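Local coordinates for flagellin hook IN motif family (Aeromonas hydrophila subsp. hydrophila, PDB 6XI1), which probably forms part of the extender region of a bacterial RTX adhesin, a string of calcium-binding beta-sandwich domains that carries the adhesive end away from the cell, at residues L78-T81 with A85-Y88; V158-G163 with S218-T223; L368-V373 with D377-L382. All blocks are in the same frame, centred on the assembly; numbering follows the deposited sequence.

Following the chain from the N terminus, the three contacts come in series, with none enclosing or crossing another. Contact 1 closes a tight hairpin between strands 77-80 and 85-91 of the first sandwich. Contact 2 spans 54 intervening residues of the second sandwich, bringing the turn after strand 149-159 to the loop between strands 209-217 and 223-231 round a calcium ion; the centres of contacts 1 and 2 are about 36 Å apart. Contact 3, far along the rod in the last sandwich, closes a short loop, where the chain leaving strand 361-371 folds back on it. Its centre is about 101 Å from that of contact 2.

Contact 1: L78-T81 with A85-Y88; sequences LTIT and AWTY
Leu78 and Trp86 lean across each other at a slant on the inner side of a beta hairpin, where Leu78 CD1 comes within 3.7 Å of Trp86 CE3 on the six-membered part of the indole. Ile80 packs next to Leu78 on the tryptophan stem: its CG1 lies 4.0 Å from Trp86 CB, and its CD1 reaches the edge of the indole near the ring plane. The ring swings away from strand 77-80 because Trp86 CG sits between the backbone N and the carbonyl carbon (chi1 59°). That turn carries NE1 to the carbonyl O of Ser30, its hydrogen-bond partner. Val120 and Leu50 also pack against Trp86, so it joins the hairpin to strands 117-125 and 43-53 in the interior of the sandwich.

Thr79 and Thr87 lie side by side on the other face, pointing the same way. They form the antiparallel hydrogen-bonded pair: Thr79 N reaches Thr87 O at 3.0 Å, and Thr87 N returns to Thr79 O at 2.9 Å. At the turn end, Thr81 N meets Ala85 O at 3.0 Å, but from well above the carbonyl plane (44° out of it). Thr81 OG1 then accepts from Ala85 N at 3.1 Å, so that a side chain supplies the last link before the turn.

The chemistry splits by face. Leu78, Ile80 and Trp86 put hydrocarbon and aromatic surface into the core, while Thr79 and Thr87 keep to the more exposed face. Ser30 and Glu106 serve the polar ends on the inner side, so the indole and phenol can be buried without leaving Trp86 NE1 or Tyr88 OH without a partner.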
loop_
_atom_site.group_PDB
_atom_site.type_symbol
_atom_site.label_atom_id
_atom_site.label_comp_id
_atom_site.label_asym_id
_atom_site.label_seq_id
_atom_site.Cartn_x
_atom_site.Cartn_y
_atom_site.Cartn_z
ATOM N N LEU A 78 -1.869 73.340 -0.098
ATOM C CA LEU A 78 -1.328 74.199 -1.172
ATOM C C LEU A 78 -0.830 75.510 -0.554
ATOM O O LEU A 78 -1.555 76.065 0.274
ATOM C CB LEU A 78 -2.443 74.408 -2.193
ATOM C CG LEU A 78 -2.064 75.261 -3.396
ATOM C CD1 LEU A 78 -2.729 74.741 -4.640
ATOM C CD2 LEU A 78 -2.427 76.729 -3.156
ATOM N N THR A 79 0.396 75.924 -0.876
ATOM C CA THR A 79 0.930 77.270 -0.522
ATOM C C THR A 79 1.098 78.078 -1.812
ATOM O O THR A 79 1.337 77.476 -2.856
ATOM C CB THR A 79 2.232 77.182 0.273
ATOM O OG1 THR A 79 3.229 76.714 -0.623
ATOM C CG2 THR A 79 2.176 76.260 1.466
ATOM N N ILE A 80 0.937 79.401 -1.748
ATOM C CA ILE A 80 1.155 80.307 -2.911
ATOM C C ILE A 80 2.064 81.471 -2.472
ATOM O O ILE A 80 1.979 81.889 -1.310
ATOM C CB ILE A 80 -0.184 80.767 -3.514
ATOM C CG1 ILE A 80 -0.003 81.345 -4.921
ATOM C CG2 ILE A 80 -0.915 81.725 -2.582
ATOM C CD1 ILE A 80 -1.272 81.448 -5.743
ATOM N N THR A 81 2.970 81.897 -3.353
ATOM C CA THR A 81 3.832 83.097 -3.157
ATOM C C THR A 81 3.062 84.355 -3.598
ATOM O O THR A 81 2.080 84.231 -4.355
ATOM C CB THR A 81 5.162 82.972 -3.914
ATOM O OG1 THR A 81 4.826 83.073 -5.291
ATOM C CG2 THR A 81 5.912 81.683 -3.660
ATOM N N ALA A 85 3.053 81.727 -7.515
ATOM C CA ALA A 85 3.629 80.375 -7.674
ATOM C C ALA A 85 3.079 79.500 -6.547
ATOM O O ALA A 85 3.505 79.724 -5.402
ATOM C CB ALA A 85 5.129 80.392 -7.666
ATOM N N TRP A 86 2.203 78.547 -6.889
ATOM C CA TRP A 86 1.584 77.596 -5.926
ATOM C C TRP A 86 2.250 76.220 -6.026
ATOM O O TRP A 86 2.752 75.822 -7.103
ATOM C CB TRP A 86 0.051 77.499 -6.061
ATOM C CG TRP A 86 -0.470 77.062 -7.388
ATOM C CD1 TRP A 86 -1.000 77.856 -8.346
ATOM C CD2 TRP A 86 -0.593 75.708 -7.879
ATOM N NE1 TRP A 86 -1.391 77.123 -9.426
ATOM C CE2 TRP A 86 -1.168 75.793 -9.164
ATOM C CE3 TRP A 86 -0.289 74.447 -7.352
ATOM C CZ2 TRP A 86 -1.427 74.668 -9.944
ATOM C CZ3 TRP A 86 -0.524 73.335 -8.133
ATOM C CH2 TRP A 86 -1.080 73.443 -9.402
ATOM N N THR A 87 2.318 75.579 -4.867
ATOM C CA THR A 87 2.874 74.226 -4.667
ATOM C C THR A 87 1.812 73.426 -3.916
ATOM O O THR A 87 1.412 73.853 -2.836
ATOM C CB THR A 87 4.195 74.277 -3.895
ATOM O OG1 THR A 87 5.014 75.185 -4.633
ATOM C CG2 THR A 87 4.862 72.923 -3.739
ATOM N N TYR A 88 1.412 72.297 -4.487
ATOM C CA TYR A 88 0.591 71.282 -3.781
ATOM C C TYR A 88 1.521 70.166 -3.296
ATOM O O TYR A 88 2.380 69.706 -4.088
ATOM C CB TYR A 88 -0.505 70.750 -4.698
ATOM C CG TYR A 88 -1.254 69.588 -4.108
ATOM C CD1 TYR A 88 -2.369 69.794 -3.302
ATOM C CD2 TYR A 88 -0.836 68.290 -4.339
ATOM C CE1 TYR A 88 -3.084 68.723 -2.781
ATOM C CE2 TYR A 88 -1.518 67.215 -3.782
ATOM C CZ TYR A 88 -2.659 67.430 -3.026
ATOM O OH TYR A 88 -3.361 66.370 -2.500
#

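Contact 2: V158-G163 with S218-T223; sequences VTDVDG and SVDGTT. With CA (calcium ion), chain Q; CA (calcium ion), chain L.
The carboxylates of Asp160 and Asp220 stand with their planes 70° apart, meeting through oxygens and not through stacked faces at a calcium site on the end of a cadherin-like beta sandwich. Asp160 CG, anti to the backbone N (chi1 -163°), turns both oxygens to the ion, OD1 and OD2 each 2.5 Å from the calcium, while Asp220 gives it OD2 alone. Asp160 OD2 and Asp220 OD2 are thereby brought to 3.0 Å, a closeness of like charges that the shared cation probably pays for.

Each carboxylate also closes an Asx turn. Asp160 OD1 is met on its anti side by Asp162 N, 17° out of the carboxylate plane. Asp220 OD1, the oxygen that leaves the metal alone, accepts from Thr222 N nearly along its C-O axis; Thr222 OG1 is an added donor on the syn side at 2.6 Å. Two grips on one oxygen should fix the rotation of the group and so aim OD2 at the ion.

Asp162 bridges two metals: OD2 binds the same calcium at 2.4 Å, and OD1 binds a second calcium that also takes the carbonyls of Gln96, Leu98 and Val127. Through this second ion Asp162 joins the second sandwich to the linking chain and the first, consistent with calcium stiffening the junction. Asn128, Asp129 and Glu166 complete the first ion's shell.

A water stitches the segments together beside the metal, donating to Asp160 OD2 at 2.7 Å and accepting from Ser218 OG and Asp220 N. Farther from the ion, along strand 149-159, the polar cluster gives way to hydrocarbon, with Val158 CG2 resting 4.1 Å from Ser218 CB.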
loop_
_atom_site.group_PDB
_atom_site.type_symbol
_atom_site.label_atom_id
_atom_site.label_comp_id
_atom_site.label_asym_id
_atom_site.label_seq_id
_atom_site.Cartn_x
_atom_site.Cartn_y
_atom_site.Cartn_z
ATOM N N VAL A 158 -6.216 37.642 3.967
ATOM C CA VAL A 158 -5.730 38.641 2.981
ATOM C C VAL A 158 -6.012 40.036 3.543
ATOM O O VAL A 158 -7.132 40.264 3.996
ATOM C CB VAL A 158 -6.376 38.393 1.617
ATOM C CG1 VAL A 158 -7.897 38.293 1.679
ATOM C CG2 VAL A 158 -5.906 39.416 0.626
ATOM N N THR A 159 -5.027 40.911 3.403
ATOM C CA THR A 159 -5.153 42.370 3.555
ATOM C C THR A 159 -4.854 42.993 2.204
ATOM O O THR A 159 -4.021 42.467 1.478
ATOM C CB THR A 159 -4.243 42.853 4.694
ATOM O OG1 THR A 159 -2.861 42.691 4.381
ATOM C CG2 THR A 159 -4.529 42.119 5.987
ATOM N N ASP A 160 -5.451 44.145 1.945
ATOM C CA ASP A 160 -5.204 44.953 0.738
ATOM C C ASP A 160 -5.459 46.414 1.094
ATOM O O ASP A 160 -6.591 46.780 1.338
ATOM C CB ASP A 160 -6.097 44.482 -0.415
ATOM C CG ASP A 160 -5.628 44.978 -1.755
ATOM O OD1 ASP A 160 -5.314 46.209 -1.869
ATOM O OD2 ASP A 160 -5.676 44.156 -2.720
ATOM N N VAL A 161 -4.415 47.213 1.030
ATOM C CA VAL A 161 -4.477 48.642 1.437
ATOM C C VAL A 161 -5.424 49.373 0.503
ATOM O O VAL A 161 -5.914 50.393 0.929
ATOM C CB VAL A 161 -3.094 49.298 1.502
ATOM C CG1 VAL A 161 -2.169 48.565 2.465
ATOM C CG2 VAL A 161 -2.485 49.461 0.141
ATOM N N ASP A 162 -5.764 48.836 -0.671
ATOM C CA ASP A 162 -6.736 49.528 -1.562
ATOM C C ASP A 162 -8.185 49.377 -1.054
ATOM O O ASP A 162 -9.058 49.932 -1.701
ATOM C CB ASP A 162 -6.622 49.021 -2.991
ATOM C CG ASP A 162 -5.242 49.259 -3.561
ATOM O OD1 ASP A 162 -4.703 50.368 -3.335
ATOM O OD2 ASP A 162 -4.701 48.302 -4.168
ATOM N N GLY A 163 -8.413 48.635 0.030
ATOM C CA GLY A 163 -9.691 48.671 0.765
ATOM C C GLY A 163 -10.327 47.301 0.974
ATOM O O GLY A 163 -9.827 46.244 0.404
ATOM N N SER A 218 -6.697 36.876 -4.843
ATOM C CA SER A 218 -7.486 37.957 -4.197
ATOM C C SER A 218 -8.219 38.699 -5.314
ATOM O O SER A 218 -7.947 38.427 -6.537
ATOM C CB SER A 218 -6.632 38.863 -3.382
ATOM O OG SER A 218 -5.681 39.544 -4.165
ATOM N N VAL A 219 -9.134 39.604 -4.945
ATOM C CA VAL A 219 -9.950 40.386 -5.910
ATOM C C VAL A 219 -9.043 41.067 -6.950
ATOM O O VAL A 219 -9.445 41.098 -8.123
ATOM C CB VAL A 219 -10.812 41.437 -5.168
ATOM C CG1 VAL A 219 -11.361 42.519 -6.119
ATOM C CG2 VAL A 219 -11.911 40.755 -4.402
ATOM N N ASP A 220 -7.929 41.670 -6.552
ATOM C CA ASP A 220 -7.092 42.458 -7.501
ATOM C C ASP A 220 -6.203 41.521 -8.349
ATOM O O ASP A 220 -5.394 42.055 -9.134
ATOM C CB ASP A 220 -6.279 43.546 -6.796
ATOM C CG ASP A 220 -5.085 43.045 -6.007
ATOM O OD1 ASP A 220 -4.846 41.817 -5.986
ATOM O OD2 ASP A 220 -4.408 43.879 -5.440
ATOM N N GLY A 221 -6.287 40.200 -8.163
ATOM C CA GLY A 221 -5.537 39.218 -8.988
ATOM C C GLY A 221 -4.202 38.835 -8.363
ATOM O O GLY A 221 -3.459 38.053 -8.988
ATOM N N THR A 222 -3.880 39.333 -7.167
ATOM C CA THR A 222 -2.708 38.878 -6.393
ATOM C C THR A 222 -2.853 37.381 -6.086
ATOM O O THR A 222 -3.933 36.953 -5.611
ATOM C CB THR A 222 -2.526 39.634 -5.074
ATOM O OG1 THR A 222 -2.504 41.055 -5.283
ATOM C CG2 THR A 222 -1.254 39.215 -4.381
ATOM N N THR A 223 -1.808 36.595 -6.341
ATOM C CA THR A 223 -1.889 35.125 -6.236
ATOM C C THR A 223 -1.139 34.615 -5.021
ATOM O O THR A 223 -0.221 35.255 -4.539
ATOM C CB THR A 223 -1.467 34.410 -7.527
ATOM O OG1 THR A 223 -0.095 34.712 -7.757
ATOM C CG2 THR A 223 -2.306 34.766 -8.730
HETATM CA CA CA Q . -4.958 45.894 -4.293
HETATM CA CA CA L . -3.183 52.111 -3.821
HETATM O O HOH W 1 -6.983 42.065 -3.852
#

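Contact 3: L368-V373 with D377-L382; sequences LSVTDV and DEAKFL. With CA (calcium ion), chain V; CA (calcium ion), chain U.
From Leu368 to Asp372 the chain runs out along a strand, and Glu378 to Phe381 comes back nearly antiparallel, 162° apart, through an inverse gamma turn centred on Ala379. This return loop lies at the calcium-binding end of the last beta sandwich, and side chains, water and metal join it to the strand. Phe381 and Val370 approach from opposite directions: Val370 CG1 is 3.5 Å from Phe381 CE2, and also packs on the peptide between Ala379 and Lys380. The side chains of Leu368 and Phe381 cross at about a right angle, Leu368 CB 3.5 Å from Phe381 CZ, while Ser369 O sits at the ring edge near its plane.

Toward the metal, Asp372 CG lies anti to the backbone N (chi1 -161°), which brings both carboxylate oxygens to the calcium. Glu378 adds OE1 at 2.2 Å; the two carboxylate planes are 72° apart. Asn340, Asp341, Asp374 and Asp432 fill out the shell. One water donates to both Asp372 OD2 and, at 2.7 Å, Glu378 O, closing a second link.

Asp377 chelates a separate, largely hydrated calcium, and one of that ion's waters donates to Glu378 OE2 at 2.7 Å.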
loop_
_atom_site.group_PDB
_atom_site.type_symbol
_atom_site.label_atom_id
_atom_site.label_comp_id
_atom_site.label_asym_id
_atom_site.label_seq_id
_atom_site.Cartn_x
_atom_site.Cartn_y
_atom_site.Cartn_z
ATOM N N LEU A 368 6.523 -67.390 13.814
ATOM C CA LEU A 368 7.047 -66.405 12.852
ATOM C C LEU A 368 7.227 -65.083 13.580
ATOM O O LEU A 368 6.560 -64.833 14.614
ATOM C CB LEU A 368 6.087 -66.243 11.666
ATOM C CG LEU A 368 5.914 -67.480 10.800
ATOM C CD1 LEU A 368 4.886 -67.267 9.690
ATOM C CD2 LEU A 368 7.237 -67.893 10.211
ATOM N N SER A 369 8.040 -64.228 12.982
ATOM C CA SER A 369 8.195 -62.829 13.429
ATOM C C SER A 369 7.903 -61.909 12.247
ATOM O O SER A 369 8.153 -62.306 11.108
ATOM C CB SER A 369 9.607 -62.632 13.917
ATOM O OG SER A 369 9.774 -61.319 14.367
ATOM N N VAL A 370 7.423 -60.723 12.530
ATOM C CA VAL A 370 7.176 -59.706 11.490
ATOM C C VAL A 370 7.598 -58.346 12.031
ATOM O O VAL A 370 7.276 -57.990 13.178
ATOM C CB VAL A 370 5.703 -59.705 11.020
ATOM C CG1 VAL A 370 4.725 -59.463 12.166
ATOM C CG2 VAL A 370 5.495 -58.671 9.920
ATOM N N THR A 371 8.263 -57.604 11.156
ATOM C CA THR A 371 8.576 -56.171 11.323
ATOM C C THR A 371 8.175 -55.469 10.026
ATOM O O THR A 371 8.326 -56.061 8.924
ATOM C CB THR A 371 10.065 -55.973 11.656
ATOM O OG1 THR A 371 10.314 -56.587 12.918
ATOM C CG2 THR A 371 10.436 -54.513 11.753
ATOM N N ASP A 372 7.714 -54.235 10.148
ATOM C CA ASP A 372 7.108 -53.476 9.036
ATOM C C ASP A 372 7.610 -52.030 9.112
ATOM O O ASP A 372 7.467 -51.387 10.172
ATOM C CB ASP A 372 5.582 -53.614 9.099
ATOM C CG ASP A 372 4.947 -53.270 7.762
ATOM O OD1 ASP A 372 5.276 -52.193 7.223
ATOM O OD2 ASP A 372 4.180 -54.122 7.253
ATOM N N VAL A 373 8.251 -51.569 8.045
ATOM C CA VAL A 373 8.726 -50.157 7.893
ATOM C C VAL A 373 7.583 -49.165 8.170
ATOM O O VAL A 373 7.837 -48.045 8.670
ATOM C CB VAL A 373 9.358 -50.032 6.487
ATOM C CG1 VAL A 373 9.360 -48.604 5.934
ATOM C CG2 VAL A 373 10.755 -50.595 6.538
ATOM N N ASP A 377 2.338 -50.752 14.282
ATOM C CA ASP A 377 0.889 -50.996 14.041
ATOM C C ASP A 377 0.683 -52.067 12.944
ATOM O O ASP A 377 -0.389 -52.707 12.922
ATOM C CB ASP A 377 0.170 -49.687 13.701
ATOM C CG ASP A 377 0.782 -48.845 12.576
ATOM O OD1 ASP A 377 1.838 -49.215 12.023
ATOM O OD2 ASP A 377 0.225 -47.779 12.279
ATOM N N GLU A 378 1.657 -52.290 12.066
ATOM C CA GLU A 378 1.553 -53.318 10.992
ATOM C C GLU A 378 2.347 -54.583 11.329
ATOM O O GLU A 378 2.309 -55.531 10.513
ATOM C CB GLU A 378 1.991 -52.728 9.652
ATOM C CG GLU A 378 1.099 -51.567 9.208
ATOM C CD GLU A 378 1.174 -51.202 7.722
ATOM O OE1 GLU A 378 1.889 -51.903 6.904
ATOM O OE2 GLU A 378 0.646 -50.122 7.417
ATOM N N ALA A 379 2.963 -54.645 12.517
ATOM C CA ALA A 379 3.819 -55.782 12.945
ATOM C C ALA A 379 2.937 -56.811 13.657
ATOM O O ALA A 379 3.153 -57.086 14.860
ATOM C CB ALA A 379 4.900 -55.327 13.888
ATOM N N LYS A 380 1.969 -57.367 12.940
ATOM C CA LYS A 380 1.196 -58.508 13.437
ATOM C C LYS A 380 0.630 -59.288 12.254
ATOM O O LYS A 380 0.663 -58.789 11.144
ATOM C CB LYS A 380 0.150 -58.028 14.434
ATOM C CG LYS A 380 -0.815 -57.003 13.897
ATOM C CD LYS A 380 -1.703 -56.428 14.985
ATOM C CE LYS A 380 -2.696 -55.430 14.424
ATOM N NZ LYS A 380 -3.674 -54.991 15.448
ATOM N N PHE A 381 0.181 -60.493 12.550
ATOM C CA PHE A 381 -0.344 -61.443 11.548
ATOM C C PHE A 381 -1.864 -61.333 11.545
ATOM O O PHE A 381 -2.483 -60.972 12.561
ATOM C CB PHE A 381 0.161 -62.852 11.828
ATOM C CG PHE A 381 1.641 -62.987 11.592
ATOM C CD1 PHE A 381 2.139 -63.288 10.337
ATOM C CD2 PHE A 381 2.531 -62.782 12.641
ATOM C CE1 PHE A 381 3.506 -63.383 10.133
ATOM C CE2 PHE A 381 3.899 -62.822 12.426
ATOM C CZ PHE A 381 4.381 -63.180 11.188
ATOM N N LEU A 382 -2.439 -61.686 10.406
ATOM C CA LEU A 382 -3.871 -62.057 10.338
ATOM C C LEU A 382 -4.010 -63.460 10.920
ATOM O O LEU A 382 -3.391 -64.402 10.418
ATOM C CB LEU A 382 -4.345 -61.981 8.880
ATOM C CG LEU A 382 -4.286 -60.593 8.259
ATOM C CD1 LEU A 382 -4.569 -60.656 6.768
ATOM C CD2 LEU A 382 -5.246 -59.640 8.967
HETATM CA CA CA V . 3.520 -52.475 5.513
HETATM CA CA CA U . 1.887 -46.892 10.754
HETATM O O HOH W 2 2.130 -56.029 7.852
HETATM O O HOH W 3 0.641 -47.919 9.012
HETATM O O HOH W 4 3.155 -46.196 12.716
HETATM O O HOH W 5 2.835 -45.083 9.673
HETATM O O HOH W 6 0.241 -45.280 10.596
#